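Local structure of homocysteine S-methyltransferase (Escherichia coli, 5DMM) at residues S133-D138 with C167-N172; P171-I176 with D205-R210; F195-S200 with L225-I230; N234-L239 with P282-A287; L250-N255 with A287-I292. The protein transfers a methyl group from S-methylmethionine, or less efficiently from S-adenosylmethionine, to homocysteine, yielding methionine with the help of a zinc ion. One frame throughout, in Å; residues are numbered along the deposited sequence.

Interaction 1: residues S133-D138 with C167-N172; sequences SEYRGD and CETLPN. With HCS (2-amino-4-mercapto-butyric acid), chain F.
Pro171 presses its ring against the turn Glu134-Gly137 at the C-terminal end of strand 164-170, on the catalytic rim of a TIM barrel. This is the tight part: Pro171 CB lies 3.4 Å from Glu134 O and 3.7 Å from Gly137 CA, with no side chain at Gly137 between the two backbones. Nearer the substrate, Glu134 and Thr169 run side by side, Glu134 CG 4.0 Å from Thr169 CG2, while the Glu134 carboxylate goes on to Tyr71 OH. Thr169 also faces homocysteine, its OG1 3.2 Å from HCS SD. Glu168 points at the carboxyl end of the ligand, held by Ser121 and Tyr253. Tyr135 meets Thr169 only loosely, Tyr135 CE1 4.2 Å from Thr169 CG2, as its ring runs on to Cys229 at the zinc site. On the exposed outer side the Arg136 guanidinium folds back over Ser133 CA, and Asp138 turns away to bind, with His140, a second zinc ion apart from the active-site one. One direct hydrogen bond ties the far end: Asn172 OD1 is engaged by Ser174, and with CG anti to the backbone nitrogen (chi1 -178°) Asn172 ND2 reaches Gly137 O at 2.8 Å, nearly in the amide plane (N-H...O 162°).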
# COMPACT_ATOMS: atom_id res chain seq x y z
N SER A 133 13.64 9.87 -0.51
CA SER A 133 13.96 9.43 -1.86
C SER A 133 12.84 8.62 -2.50
O SER A 133 12.95 8.22 -3.66
CB SER A 133 15.24 8.59 -1.86
OG SER A 133 15.82 8.55 -3.16
N GLU A 134 11.77 8.37 -1.75
CA GLU A 134 10.63 7.67 -2.32
C GLU A 134 9.83 8.59 -3.25
O GLU A 134 8.83 8.17 -3.84
CB GLU A 134 9.73 7.11 -1.22
CG GLU A 134 9.20 8.14 -0.27
CD GLU A 134 9.77 7.97 1.12
OE1 GLU A 134 10.92 8.40 1.35
OE2 GLU A 134 9.06 7.39 1.98
N TYR A 135 10.29 9.83 -3.37
CA TYR A 135 9.66 10.83 -4.22
C TYR A 135 10.58 11.33 -5.32
O TYR A 135 10.15 12.07 -6.21
CB TYR A 135 9.17 12.01 -3.38
CG TYR A 135 8.33 11.61 -2.19
CD1 TYR A 135 7.05 11.12 -2.37
CD2 TYR A 135 8.82 11.73 -0.90
CE1 TYR A 135 6.28 10.75 -1.29
CE2 TYR A 135 8.05 11.36 0.19
CZ TYR A 135 6.78 10.87 -0.02
OH TYR A 135 6.01 10.50 1.06
N ARG A 136 11.86 10.95 -5.26
CA ARG A 136 12.79 11.34 -6.32
C ARG A 136 13.20 10.11 -7.14
O ARG A 136 13.32 10.19 -8.37
CB ARG A 136 14.03 12.05 -5.73
CG ARG A 136 15.22 11.15 -5.40
CD ARG A 136 16.40 11.94 -4.86
NE ARG A 136 16.09 12.56 -3.58
CZ ARG A 136 16.51 12.10 -2.40
NH1 ARG A 136 16.17 12.74 -1.29
NH2 ARG A 136 17.27 11.02 -2.34
N GLY A 137 13.38 8.98 -6.47
CA GLY A 137 13.77 7.75 -7.14
C GLY A 137 15.16 7.73 -7.75
O GLY A 137 15.48 6.85 -8.55
N ASP A 138 16.01 8.68 -7.37
CA ASP A 138 17.35 8.69 -7.94
C ASP A 138 18.31 7.89 -7.06
O ASP A 138 19.13 8.45 -6.34
CB ASP A 138 17.88 10.11 -8.14
CG ASP A 138 19.15 10.14 -9.00
OD1 ASP A 138 19.57 9.07 -9.50
OD2 ASP A 138 19.73 11.23 -9.17
N CYS A 167 2.49 -2.92 -3.28
CA CYS A 167 3.81 -2.40 -3.62
C CYS A 167 3.58 -0.93 -3.94
O CYS A 167 3.02 -0.61 -4.99
CB CYS A 167 4.41 -3.15 -4.80
SG CYS A 167 4.58 -4.93 -4.47
N GLU A 168 3.98 -0.05 -3.04
CA GLU A 168 3.46 1.32 -3.06
C GLU A 168 4.51 2.41 -2.92
O GLU A 168 5.62 2.16 -2.45
CB GLU A 168 2.43 1.48 -1.94
CG GLU A 168 3.04 1.24 -0.54
CD GLU A 168 2.01 1.35 0.57
OE1 GLU A 168 0.86 1.74 0.29
OE2 GLU A 168 2.37 1.05 1.74
N THR A 169 4.12 3.63 -3.29
CA THR A 169 4.99 4.80 -3.20
C THR A 169 6.29 4.58 -4.00
O THR A 169 7.36 5.07 -3.63
CB THR A 169 5.34 5.13 -1.71
OG1 THR A 169 4.22 4.80 -0.87
CG2 THR A 169 5.67 6.60 -1.52
N LEU A 170 6.17 3.87 -5.11
CA LEU A 170 7.33 3.46 -5.92
C LEU A 170 7.74 4.55 -6.91
O LEU A 170 6.94 4.96 -7.74
CB LEU A 170 7.01 2.17 -6.68
CG LEU A 170 6.45 0.99 -5.88
CD1 LEU A 170 6.11 -0.15 -6.82
CD2 LEU A 170 7.44 0.52 -4.82
N PRO A 171 9.00 5.02 -6.84
CA PRO A 171 9.48 6.13 -7.67
C PRO A 171 10.44 5.74 -8.79
O PRO A 171 10.76 6.58 -9.62
CB PRO A 171 10.22 6.99 -6.66
CG PRO A 171 10.88 5.93 -5.77
CD PRO A 171 9.93 4.74 -5.73
N ASN A 172 10.90 4.49 -8.77
CA ASN A 172 12.04 4.04 -9.56
C ASN A 172 11.69 2.85 -10.45
O ASN A 172 11.24 1.81 -9.97
CB ASN A 172 13.20 3.69 -8.61
CG ASN A 172 14.45 3.26 -9.35
OD1 ASN A 172 14.51 2.15 -9.88
ND2 ASN A 172 15.46 4.12 -9.35
N HCS F . 3.00 3.46 4.96
CA HCS F . 1.94 3.92 4.08
CB HCS F . 2.56 4.54 2.83
CG HCS F . 3.41 5.75 3.19
SD HCS F . 3.84 6.66 1.68
C HCS F . 1.08 2.76 3.68
OXT HCS F . 1.38 1.62 4.10
O HCS F . 0.09 2.97 2.94

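Interaction 2: residues P171-I176 with D205-R210; sequences PNFSEI and DGTPLR
Asp205 grips the first turn of helix 173-183: Phe173 N donates to Asp205 OD2 at 2.8 Å in a nearly straight bond (173°), arriving from above the carboxylate plane. The negative charge of Asp205 probably interacts favourably with the positive end of the helix dipole. The other oxygen holds its own loop. Asp205 OD1 accepts from Thr207 N at 3.0 Å, closing an Asx turn, and from Thr207 OG1 at 2.8 Å, both donors coming from one face of the plane. Between them these bonds fix the rotation of the carboxylate, and a water bridges Asp205 OD2 to Ser174 N. A weak bond, Asp205 N to Pro171 O at 3.1 Å, joins the backbones just ahead of the helix. Within that helix start Asn172 is the N-cap, its OD1 taking Glu175 N at 2.8 Å and Ser174 OG at 2.7 Å, both in the carbonyl plane.

Packing begins where the polar cluster ends. Phe173 and Thr207 cross at about a right angle, and Thr207 CG2 sits over one face of the Phe173 ring, 4.0 Å from the centroid and 17° off the normal, a CH-pi contact. The ring continues onto Val212 and Leu215 of helix 209-217. The arrangement is a helix N-terminus capped by Asn172 and further held by the Asx turn of a neighbouring loop, placed where two successive outer helices of the TIM barrel begin.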
# COMPACT_ATOMS: atom_id res chain seq x y z
N PRO A 171 9.00 5.02 -6.84
CA PRO A 171 9.48 6.13 -7.67
C PRO A 171 10.44 5.74 -8.79
O PRO A 171 10.76 6.58 -9.62
CB PRO A 171 10.22 6.99 -6.66
CG PRO A 171 10.88 5.93 -5.77
CD PRO A 171 9.93 4.74 -5.73
N ASN A 172 10.90 4.49 -8.77
CA ASN A 172 12.04 4.04 -9.56
C ASN A 172 11.69 2.85 -10.45
O ASN A 172 11.24 1.81 -9.97
CB ASN A 172 13.20 3.69 -8.61
CG ASN A 172 14.45 3.26 -9.35
OD1 ASN A 172 14.51 2.15 -9.88
ND2 ASN A 172 15.46 4.12 -9.35
N PHE A 173 11.89 3.03 -11.76
CA PHE A 173 11.53 2.03 -12.77
C PHE A 173 12.33 0.75 -12.66
O PHE A 173 11.77 -0.34 -12.77
CB PHE A 173 11.69 2.64 -14.17
CG PHE A 173 11.13 1.80 -15.27
CD1 PHE A 173 9.87 1.24 -15.18
CD2 PHE A 173 11.86 1.60 -16.44
CE1 PHE A 173 9.35 0.48 -16.23
CE2 PHE A 173 11.34 0.84 -17.49
CZ PHE A 173 10.09 0.27 -17.38
N SER A 174 13.64 0.87 -12.44
CA SER A 174 14.47 -0.34 -12.38
C SER A 174 14.06 -1.18 -11.17
O SER A 174 14.05 -2.40 -11.24
CB SER A 174 15.96 0.02 -12.33
OG SER A 174 16.33 0.61 -11.10
N GLU A 175 13.68 -0.52 -10.07
CA GLU A 175 13.20 -1.25 -8.90
C GLU A 175 11.83 -1.89 -9.17
O GLU A 175 11.55 -3.01 -8.74
CB GLU A 175 13.14 -0.32 -7.68
CG GLU A 175 12.49 -0.95 -6.45
CD GLU A 175 12.44 -0.00 -5.26
OE1 GLU A 175 12.40 1.23 -5.47
OE2 GLU A 175 12.44 -0.50 -4.12
N ILE A 176 10.97 -1.19 -9.90
CA ILE A 176 9.68 -1.74 -10.28
C ILE A 176 9.86 -3.03 -11.09
O ILE A 176 9.17 -4.03 -10.84
CB ILE A 176 8.83 -0.71 -11.06
CG1 ILE A 176 8.33 0.37 -10.08
CG2 ILE A 176 7.67 -1.40 -11.76
CD1 ILE A 176 7.80 1.63 -10.76
N ASP A 205 11.25 9.21 -11.12
CA ASP A 205 12.60 9.12 -11.71
C ASP A 205 12.67 9.54 -13.18
O ASP A 205 13.73 9.47 -13.79
CB ASP A 205 13.17 7.71 -11.56
CG ASP A 205 12.53 6.69 -12.49
OD1 ASP A 205 11.57 7.01 -13.22
OD2 ASP A 205 12.98 5.52 -12.48
N GLY A 206 11.54 9.96 -13.75
CA GLY A 206 11.52 10.46 -15.11
C GLY A 206 10.90 9.55 -16.16
O GLY A 206 10.60 9.99 -17.27
N THR A 207 10.69 8.28 -15.82
CA THR A 207 10.16 7.30 -16.77
C THR A 207 8.74 7.64 -17.22
O THR A 207 7.87 7.87 -16.40
CB THR A 207 10.16 5.88 -16.16
OG1 THR A 207 11.46 5.58 -15.63
CG2 THR A 207 9.80 4.83 -17.21
N PRO A 208 8.50 7.66 -18.54
CA PRO A 208 7.13 7.81 -19.03
C PRO A 208 6.22 6.70 -18.48
O PRO A 208 6.62 5.54 -18.49
CB PRO A 208 7.28 7.70 -20.55
CG PRO A 208 8.71 8.12 -20.81
CD PRO A 208 9.47 7.56 -19.65
N LEU A 209 5.02 7.05 -18.03
CA LEU A 209 4.13 6.04 -17.48
C LEU A 209 3.74 4.97 -18.50
O LEU A 209 3.46 3.84 -18.12
CB LEU A 209 2.88 6.70 -16.89
CG LEU A 209 3.10 7.37 -15.53
CD1 LEU A 209 1.87 8.19 -15.13
CD2 LEU A 209 3.41 6.30 -14.48
N ARG A 210 3.72 5.32 -19.79
CA ARG A 210 3.42 4.32 -20.81
C ARG A 210 4.42 3.16 -20.73
O ARG A 210 4.06 2.00 -20.94
CB ARG A 210 3.42 4.95 -22.22
CG ARG A 210 4.79 5.33 -22.77
CD ARG A 210 4.70 5.97 -24.17
NE ARG A 210 4.70 7.42 -24.05
CZ ARG A 210 5.79 8.18 -24.16
NH1 ARG A 210 5.70 9.49 -24.02
NH2 ARG A 210 6.96 7.61 -24.43
O HOH W 1 15.20 3.68 -12.95

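Interaction 3: residues F195-S200 with L225-I230; sequences FTLRDS and LGINCI. With ZN (zinc ion), chain B.
Phe195 and Ile227 pair as parallel strand neighbours, and backbone bonds on both sides of Ile227 hold them. Phe195 N donates to Gly226 O at 2.9 Å, while Asn228 N reaches Phe195 O at 3.4 Å, a weak bond; Ile227 CA adds a CA-H...O contact to Phe195 O at 3.5 Å. The Phe195 ring also passes close to the same carbonyl of Gly226: with CG anti to its own carbonyl carbon, beside the backbone N (chi1 -42°), it lies along Gly226 and brings CD2 to 3.2 Å from Gly226 O.

Apolar contacts follow the side chains of Phe195 and Ile227, which leave the same face of the sheet. Leu197 lies across Ile227 at about a right angle, its CD1 3.8 Å from Ile227 CG2 and 4.1 Å from Ile230 CD1. Phe195 CZ stands 4.4 Å from Leu225 CD2. The strands are adjacent staves of the TIM barrel, and this face packs outward on helices 209-217 and 235-243.

Polar side chains at the strand ends look to other partners: Asn228 OD1 takes bonds from Ser194 OG and Thr169 N, and Thr196 OG1 is bonded to Ser204 OG and Glu134 O, while Thr196 CG2 rests near Asn228 O.

Metal binding falls to Cys229, just past the strand. Its backbone has a positive phi, and SG, anti to the backbone nitrogen at chi1 -157°, binds the zinc ion at 2.5 Å. Cys295 SG is a second ligand, Cys296 is predicted as another, and Cys229 also touches the bound homocysteine.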
# COMPACT_ATOMS: atom_id res chain seq x y z
N PHE A 195 2.47 4.19 -7.64
CA PHE A 195 3.64 5.01 -7.97
C PHE A 195 3.59 6.43 -7.43
O PHE A 195 2.50 6.99 -7.24
CB PHE A 195 3.79 5.10 -9.50
CG PHE A 195 3.56 3.80 -10.21
CD1 PHE A 195 4.40 2.72 -9.98
CD2 PHE A 195 2.51 3.66 -11.09
CE1 PHE A 195 4.19 1.52 -10.62
CE2 PHE A 195 2.29 2.45 -11.73
CZ PHE A 195 3.13 1.38 -11.49
N THR A 196 4.76 7.02 -7.20
CA THR A 196 4.85 8.48 -7.05
C THR A 196 5.31 9.08 -8.38
O THR A 196 5.98 8.42 -9.18
CB THR A 196 5.81 8.92 -5.92
OG1 THR A 196 7.14 8.48 -6.21
CG2 THR A 196 5.35 8.37 -4.59
N LEU A 197 4.94 10.34 -8.60
CA LEU A 197 5.07 10.95 -9.92
C LEU A 197 5.90 12.21 -9.92
O LEU A 197 5.95 12.94 -8.93
CB LEU A 197 3.68 11.26 -10.48
CG LEU A 197 2.74 10.06 -10.64
CD1 LEU A 197 1.39 10.52 -11.13
CD2 LEU A 197 3.31 9.00 -11.58
N ARG A 198 6.54 12.47 -11.05
CA ARG A 198 7.22 13.72 -11.33
C ARG A 198 6.19 14.73 -11.86
O ARG A 198 6.20 15.91 -11.51
CB ARG A 198 8.35 13.50 -12.33
CG ARG A 198 9.04 14.75 -12.82
CD ARG A 198 10.25 14.40 -13.69
NE ARG A 198 11.33 13.80 -12.90
CZ ARG A 198 12.57 13.63 -13.33
NH1 ARG A 198 12.92 14.01 -14.56
NH2 ARG A 198 13.49 13.07 -12.54
N ASP A 199 5.32 14.22 -12.73
CA ASP A 199 4.21 14.98 -13.27
C ASP A 199 3.13 13.99 -13.68
O ASP A 199 3.29 12.79 -13.44
CB ASP A 199 4.65 15.83 -14.47
CG ASP A 199 5.38 15.03 -15.52
OD1 ASP A 199 4.75 14.17 -16.17
OD2 ASP A 199 6.60 15.25 -15.70
N SER A 200 2.06 14.46 -14.30
CA SER A 200 0.93 13.59 -14.58
C SER A 200 1.23 12.46 -15.57
O SER A 200 0.42 11.54 -15.71
CB SER A 200 -0.25 14.42 -15.08
OG SER A 200 0.01 14.90 -16.38
N LEU A 225 -3.00 -1.12 -10.72
CA LEU A 225 -1.94 -0.11 -10.88
C LEU A 225 -2.50 1.22 -10.40
O LEU A 225 -3.68 1.47 -10.55
CB LEU A 225 -1.52 0.05 -12.35
CG LEU A 225 -1.03 -1.14 -13.14
CD1 LEU A 225 -0.59 -0.68 -14.50
CD2 LEU A 225 0.13 -1.73 -12.40
N GLY A 226 -1.66 2.10 -9.87
CA GLY A 226 -2.19 3.41 -9.54
C GLY A 226 -1.21 4.38 -8.94
O GLY A 226 -0.02 4.29 -9.19
N ILE A 227 -1.73 5.30 -8.14
CA ILE A 227 -0.91 6.34 -7.54
C ILE A 227 -1.23 6.51 -6.05
O ILE A 227 -2.37 6.31 -5.62
CB ILE A 227 -1.11 7.69 -8.27
CG1 ILE A 227 -2.60 8.03 -8.27
CG2 ILE A 227 -0.56 7.61 -9.69
CD1 ILE A 227 -2.94 9.43 -8.81
N ASN A 228 -0.22 6.84 -5.26
CA ASN A 228 -0.47 7.15 -3.86
C ASN A 228 0.57 8.13 -3.34
O ASN A 228 1.60 8.35 -3.98
CB ASN A 228 -0.48 5.88 -3.00
CG ASN A 228 0.91 5.26 -2.84
OD1 ASN A 228 1.46 4.69 -3.79
ND2 ASN A 228 1.47 5.35 -1.63
N CYS A 229 0.29 8.72 -2.18
CA CYS A 229 1.19 9.67 -1.55
C CYS A 229 1.46 10.85 -2.48
O CYS A 229 2.58 11.32 -2.61
CB CYS A 229 2.50 8.99 -1.14
SG CYS A 229 3.38 9.85 0.19
N ILE A 230 0.40 11.31 -3.13
CA ILE A 230 0.47 12.43 -4.07
C ILE A 230 -0.55 13.48 -3.63
O ILE A 230 -1.50 13.16 -2.92
CB ILE A 230 0.19 11.94 -5.51
CG1 ILE A 230 0.31 13.08 -6.54
CG2 ILE A 230 -1.19 11.30 -5.60
CD1 ILE A 230 -0.02 12.63 -7.97
ZN ZN B . 1.72 8.52 1.58

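Interaction 4: residues N234-L239 with P282-A287; sequences NTTAAL and PQWQAA
The segments 235-239 and 282-286 of two outer helices run almost parallel, 9° apart with axes 9.6 Å from each other, so that Thr236 comes beside Trp284 and Leu239 beside Ala287. The indole of Trp284 is central to the contact. Its NE1 donates to Thr235 OG1 at 2.9 Å in a bond that is clearly bent (137°), the hydroxyl oxygen lying at the ring edge and tilted somewhat out of its plane. Thr235 OG1 is also bonded to Leu232 O, in the loop leading into its own helix; having its OG1 between backbone N and carbonyl carbon (chi1 56°) lets it serve both. One residue on, Thr236 OG1 donates to Gln283 OE1 at 2.8 Å, the two side chains crossing at about a right angle on the more exposed rim. The donor is tilted from the amide carbonyl plane of Gln283.

Below these bonds the contact turns apolar. Leu239 CD1 slants in against the pyrrole part of the indole, 3.6 Å from Trp284 CD1, and Leu239 CB meets Ala287 CB at 4.0 Å.

Both helices belong to the outer layer of the TIM barrel. Leu239 packs down on Ile227 and Val252 of strands 222-228 and 250-253; Trp284 lies over Val252, Pro254, Ala289 and Ile292, and Tyr280 meets its ring, filling the layer between helices and strands.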
# COMPACT_ATOMS: atom_id res chain seq x y z
N ASN A 234 -3.35 16.77 -7.81
CA ASN A 234 -2.58 16.15 -8.89
C ASN A 234 -3.06 14.74 -9.27
O ASN A 234 -2.51 14.11 -10.18
CB ASN A 234 -1.09 16.12 -8.50
CG ASN A 234 -0.49 17.51 -8.40
OD1 ASN A 234 -0.92 18.42 -9.10
ND2 ASN A 234 0.50 17.67 -7.54
N THR A 235 -4.10 14.27 -8.59
CA THR A 235 -4.58 12.90 -8.77
C THR A 235 -5.34 12.67 -10.07
O THR A 235 -5.05 11.71 -10.78
CB THR A 235 -5.51 12.48 -7.63
OG1 THR A 235 -6.59 13.41 -7.52
CG2 THR A 235 -4.73 12.44 -6.31
N THR A 236 -6.31 13.51 -10.37
CA THR A 236 -7.21 13.23 -11.48
C THR A 236 -6.49 13.20 -12.83
O THR A 236 -6.75 12.32 -13.65
CB THR A 236 -8.38 14.26 -11.51
OG1 THR A 236 -9.14 14.11 -10.30
CG2 THR A 236 -9.31 14.00 -12.70
N ALA A 237 -5.56 14.12 -13.05
CA ALA A 237 -4.81 14.17 -14.30
C ALA A 237 -3.98 12.90 -14.51
O ALA A 237 -3.90 12.36 -15.63
CB ALA A 237 -3.90 15.39 -14.33
N ALA A 238 -3.36 12.43 -13.44
CA ALA A 238 -2.55 11.22 -13.48
C ALA A 238 -3.41 10.00 -13.78
O ALA A 238 -3.02 9.16 -14.60
CB ALA A 238 -1.83 11.03 -12.16
N LEU A 239 -4.56 9.90 -13.12
CA LEU A 239 -5.47 8.78 -13.34
C LEU A 239 -6.01 8.79 -14.76
O LEU A 239 -6.11 7.74 -15.39
CB LEU A 239 -6.64 8.80 -12.36
CG LEU A 239 -6.35 8.40 -10.92
CD1 LEU A 239 -7.61 8.57 -10.05
CD2 LEU A 239 -5.84 6.96 -10.86
N PRO A 282 -16.35 10.88 -7.68
CA PRO A 282 -16.89 10.74 -9.04
C PRO A 282 -15.87 10.94 -10.17
O PRO A 282 -15.91 10.16 -11.12
CB PRO A 282 -17.99 11.81 -9.10
CG PRO A 282 -18.37 12.03 -7.69
CD PRO A 282 -17.11 11.87 -6.89
N GLN A 283 -14.99 11.94 -10.08
CA GLN A 283 -13.96 12.15 -11.10
C GLN A 283 -13.06 10.92 -11.18
O GLN A 283 -12.70 10.48 -12.27
CB GLN A 283 -13.05 13.33 -10.78
CG GLN A 283 -13.60 14.71 -10.91
CD GLN A 283 -12.72 15.68 -10.13
OE1 GLN A 283 -11.49 15.68 -10.29
NE2 GLN A 283 -13.34 16.47 -9.26
N TRP A 284 -12.65 10.42 -10.02
CA TRP A 284 -11.74 9.28 -9.97
C TRP A 284 -12.36 8.03 -10.55
O TRP A 284 -11.71 7.33 -11.34
CB TRP A 284 -11.30 9.01 -8.52
CG TRP A 284 -10.42 10.05 -7.97
CD1 TRP A 284 -9.77 11.04 -8.66
CD2 TRP A 284 -10.05 10.22 -6.60
NE1 TRP A 284 -9.03 11.81 -7.80
CE2 TRP A 284 -9.19 11.33 -6.53
CE3 TRP A 284 -10.39 9.54 -5.42
CZ2 TRP A 284 -8.65 11.79 -5.32
CZ3 TRP A 284 -9.87 10.00 -4.22
CH2 TRP A 284 -9.00 11.11 -4.18
N GLN A 285 -13.60 7.75 -10.17
CA GLN A 285 -14.27 6.54 -10.64
C GLN A 285 -14.46 6.60 -12.15
O GLN A 285 -14.33 5.58 -12.84
CB GLN A 285 -15.62 6.37 -9.94
CG GLN A 285 -16.40 5.15 -10.41
CD GLN A 285 -17.63 4.87 -9.56
OE1 GLN A 285 -17.79 5.44 -8.48
NE2 GLN A 285 -18.51 3.99 -10.05
N ALA A 286 -14.75 7.79 -12.66
CA ALA A 286 -14.93 7.97 -14.09
C ALA A 286 -13.61 7.79 -14.83
O ALA A 286 -13.60 7.57 -16.05
CB ALA A 286 -15.52 9.35 -14.39
N ALA A 287 -12.50 7.90 -14.11
CA ALA A 287 -11.18 7.71 -14.71
C ALA A 287 -10.64 6.31 -14.47
O ALA A 287 -9.45 6.09 -14.64
CB ALA A 287 -10.20 8.75 -14.18

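Interaction 5: residues L250-N255 with A287-I292; sequences LVVYPN and AGARLI
Val252 and Ile292 lie side by side and point the same way, Val252 CG1 resting 3.8 Å from Ile292 CG1 and 3.7 Å from Ala289 CB. The position of CG1 between backbone N and carbonyl carbon (chi1 53°) turns this methyl toward both neighbours. The pair faces the outer helices. On the other face Val251 and Leu291 meet at a slant, Val251 CG2 being 4.0 Å from Leu291 CB, and both touch Trp192 inside the barrel. Leu250 reaches back along the incoming loop, with CD1 3.4 Å from Ala287 O.

The strands run parallel, their segments crossing at -40°. Leu250 O takes two donors, Arg290 N at 2.8 Å and Leu291 N at 3.2 Å: a beta bulge shifts the register by one residue between Leu250 and Val251. Beyond it Val252 N meets Leu291 O head-on at 2.9 Å. Before it, Leu250 N bonds to the carbonyl of Gly288, whose positive phi marks the Schellman motif that ends helix 281-286. Arg290 leads away to the carbonyl of Asp15, and Tyr253 reaches the homocysteine pocket, bonded to Glu168. Strand 250-253, helix 281-286 and strand 289-292 thus form a beta-alpha-beta crossover, the repeating element of a TIM barrel.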
# COMPACT_ATOMS: atom_id res chain seq x y z
N LEU A 250 -7.76 0.70 -11.38
CA LEU A 250 -6.76 1.68 -10.96
C LEU A 250 -6.87 1.97 -9.48
O LEU A 250 -7.97 1.99 -8.91
CB LEU A 250 -6.89 2.97 -11.77
CG LEU A 250 -6.64 2.85 -13.29
CD1 LEU A 250 -6.75 4.23 -13.94
CD2 LEU A 250 -5.27 2.20 -13.60
N VAL A 251 -5.71 2.23 -8.87
CA VAL A 251 -5.60 2.47 -7.44
C VAL A 251 -5.32 3.94 -7.17
O VAL A 251 -4.51 4.56 -7.85
CB VAL A 251 -4.45 1.62 -6.83
CG1 VAL A 251 -4.35 1.86 -5.34
CG2 VAL A 251 -4.66 0.14 -7.12
N VAL A 252 -5.97 4.51 -6.16
CA VAL A 252 -5.69 5.89 -5.82
C VAL A 252 -5.88 6.12 -4.33
O VAL A 252 -6.95 5.88 -3.78
CB VAL A 252 -6.56 6.88 -6.65
CG1 VAL A 252 -8.06 6.56 -6.54
CG2 VAL A 252 -6.30 8.31 -6.23
N TYR A 253 -4.81 6.53 -3.66
CA TYR A 253 -4.94 6.98 -2.29
C TYR A 253 -3.96 8.12 -2.02
O TYR A 253 -2.78 7.90 -1.78
CB TYR A 253 -4.77 5.83 -1.28
CG TYR A 253 -3.66 4.79 -1.45
CD1 TYR A 253 -2.69 4.62 -0.46
CD2 TYR A 253 -3.65 3.90 -2.53
CE1 TYR A 253 -1.70 3.64 -0.56
CE2 TYR A 253 -2.66 2.92 -2.64
CZ TYR A 253 -1.70 2.80 -1.65
OH TYR A 253 -0.71 1.83 -1.75
N PRO A 254 -4.48 9.35 -2.10
CA PRO A 254 -3.65 10.56 -2.01
C PRO A 254 -3.46 11.04 -0.58
O PRO A 254 -4.07 10.51 0.36
CB PRO A 254 -4.45 11.58 -2.81
CG PRO A 254 -5.88 11.19 -2.51
CD PRO A 254 -5.86 9.68 -2.50
N ASN A 255 -2.61 12.04 -0.42
CA ASN A 255 -2.45 12.69 0.87
C ASN A 255 -3.66 13.57 1.17
O ASN A 255 -4.39 13.97 0.26
CB ASN A 255 -1.17 13.52 0.88
CG ASN A 255 0.05 12.69 0.58
OD1 ASN A 255 0.11 11.52 0.94
ND2 ASN A 255 1.03 13.27 -0.09
N ALA A 287 -12.50 7.90 -14.11
CA ALA A 287 -11.18 7.71 -14.71
C ALA A 287 -10.64 6.31 -14.47
O ALA A 287 -9.45 6.09 -14.64
CB ALA A 287 -10.20 8.75 -14.18
N GLY A 288 -11.50 5.37 -14.08
CA GLY A 288 -11.11 3.98 -13.98
C GLY A 288 -10.58 3.54 -12.63
O GLY A 288 -10.12 2.40 -12.48
N ALA A 289 -10.65 4.42 -11.64
CA ALA A 289 -10.22 4.05 -10.28
C ALA A 289 -11.25 3.10 -9.69
O ALA A 289 -12.47 3.34 -9.81
CB ALA A 289 -10.05 5.28 -9.39
N ARG A 290 -10.79 2.00 -9.10
CA ARG A 290 -11.70 1.08 -8.41
C ARG A 290 -11.20 0.68 -7.02
O ARG A 290 -11.88 -0.04 -6.30
CB ARG A 290 -11.94 -0.16 -9.26
CG ARG A 290 -12.59 0.17 -10.60
CD ARG A 290 -13.04 -1.08 -11.34
NE ARG A 290 -14.19 -1.70 -10.68
CZ ARG A 290 -14.71 -2.87 -11.02
NH1 ARG A 290 -14.18 -3.58 -12.02
NH2 ARG A 290 -15.75 -3.35 -10.35
N LEU A 291 -10.01 1.14 -6.66
CA LEU A 291 -9.48 0.93 -5.31
C LEU A 291 -9.12 2.31 -4.79
O LEU A 291 -8.20 2.94 -5.31
CB LEU A 291 -8.25 0.01 -5.29
CG LEU A 291 -8.44 -1.51 -5.45
CD1 LEU A 291 -8.88 -1.86 -6.85
CD2 LEU A 291 -7.18 -2.29 -5.10
N ILE A 292 -9.85 2.78 -3.77
CA ILE A 292 -9.75 4.15 -3.34
C ILE A 292 -9.58 4.24 -1.81
O ILE A 292 -10.32 3.63 -1.05
CB ILE A 292 -10.99 4.95 -3.77
CG1 ILE A 292 -11.17 4.83 -5.29
CG2 ILE A 292 -10.89 6.42 -3.34
CD1 ILE A 292 -12.25 5.68 -5.86

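How the interactions relate
The five contacts follow the second half of one TIM barrel, from strand 164-170 through strands 191-197, 222-228 and 250-253 to 289-292. Interactions 3 and 5 join neighbouring strands and share the sheet through Leu225, Ile227 and Val251, their centres about 10 Å apart. Interactions 1 and 2 (centres about 8 Å apart) share Pro171 and Asn172, one ending where the other begins. Interactions 4 and 5, also about 8 Å apart, share Ala287 and alternate along the chain, laying outer helices over inner strands; interactions 1 and 4 lie about 21 Å apart. Glu168, Cys229 and Tyr253, from interactions 1, 3 and 5, converge on the homocysteine and zinc site at the strand ends.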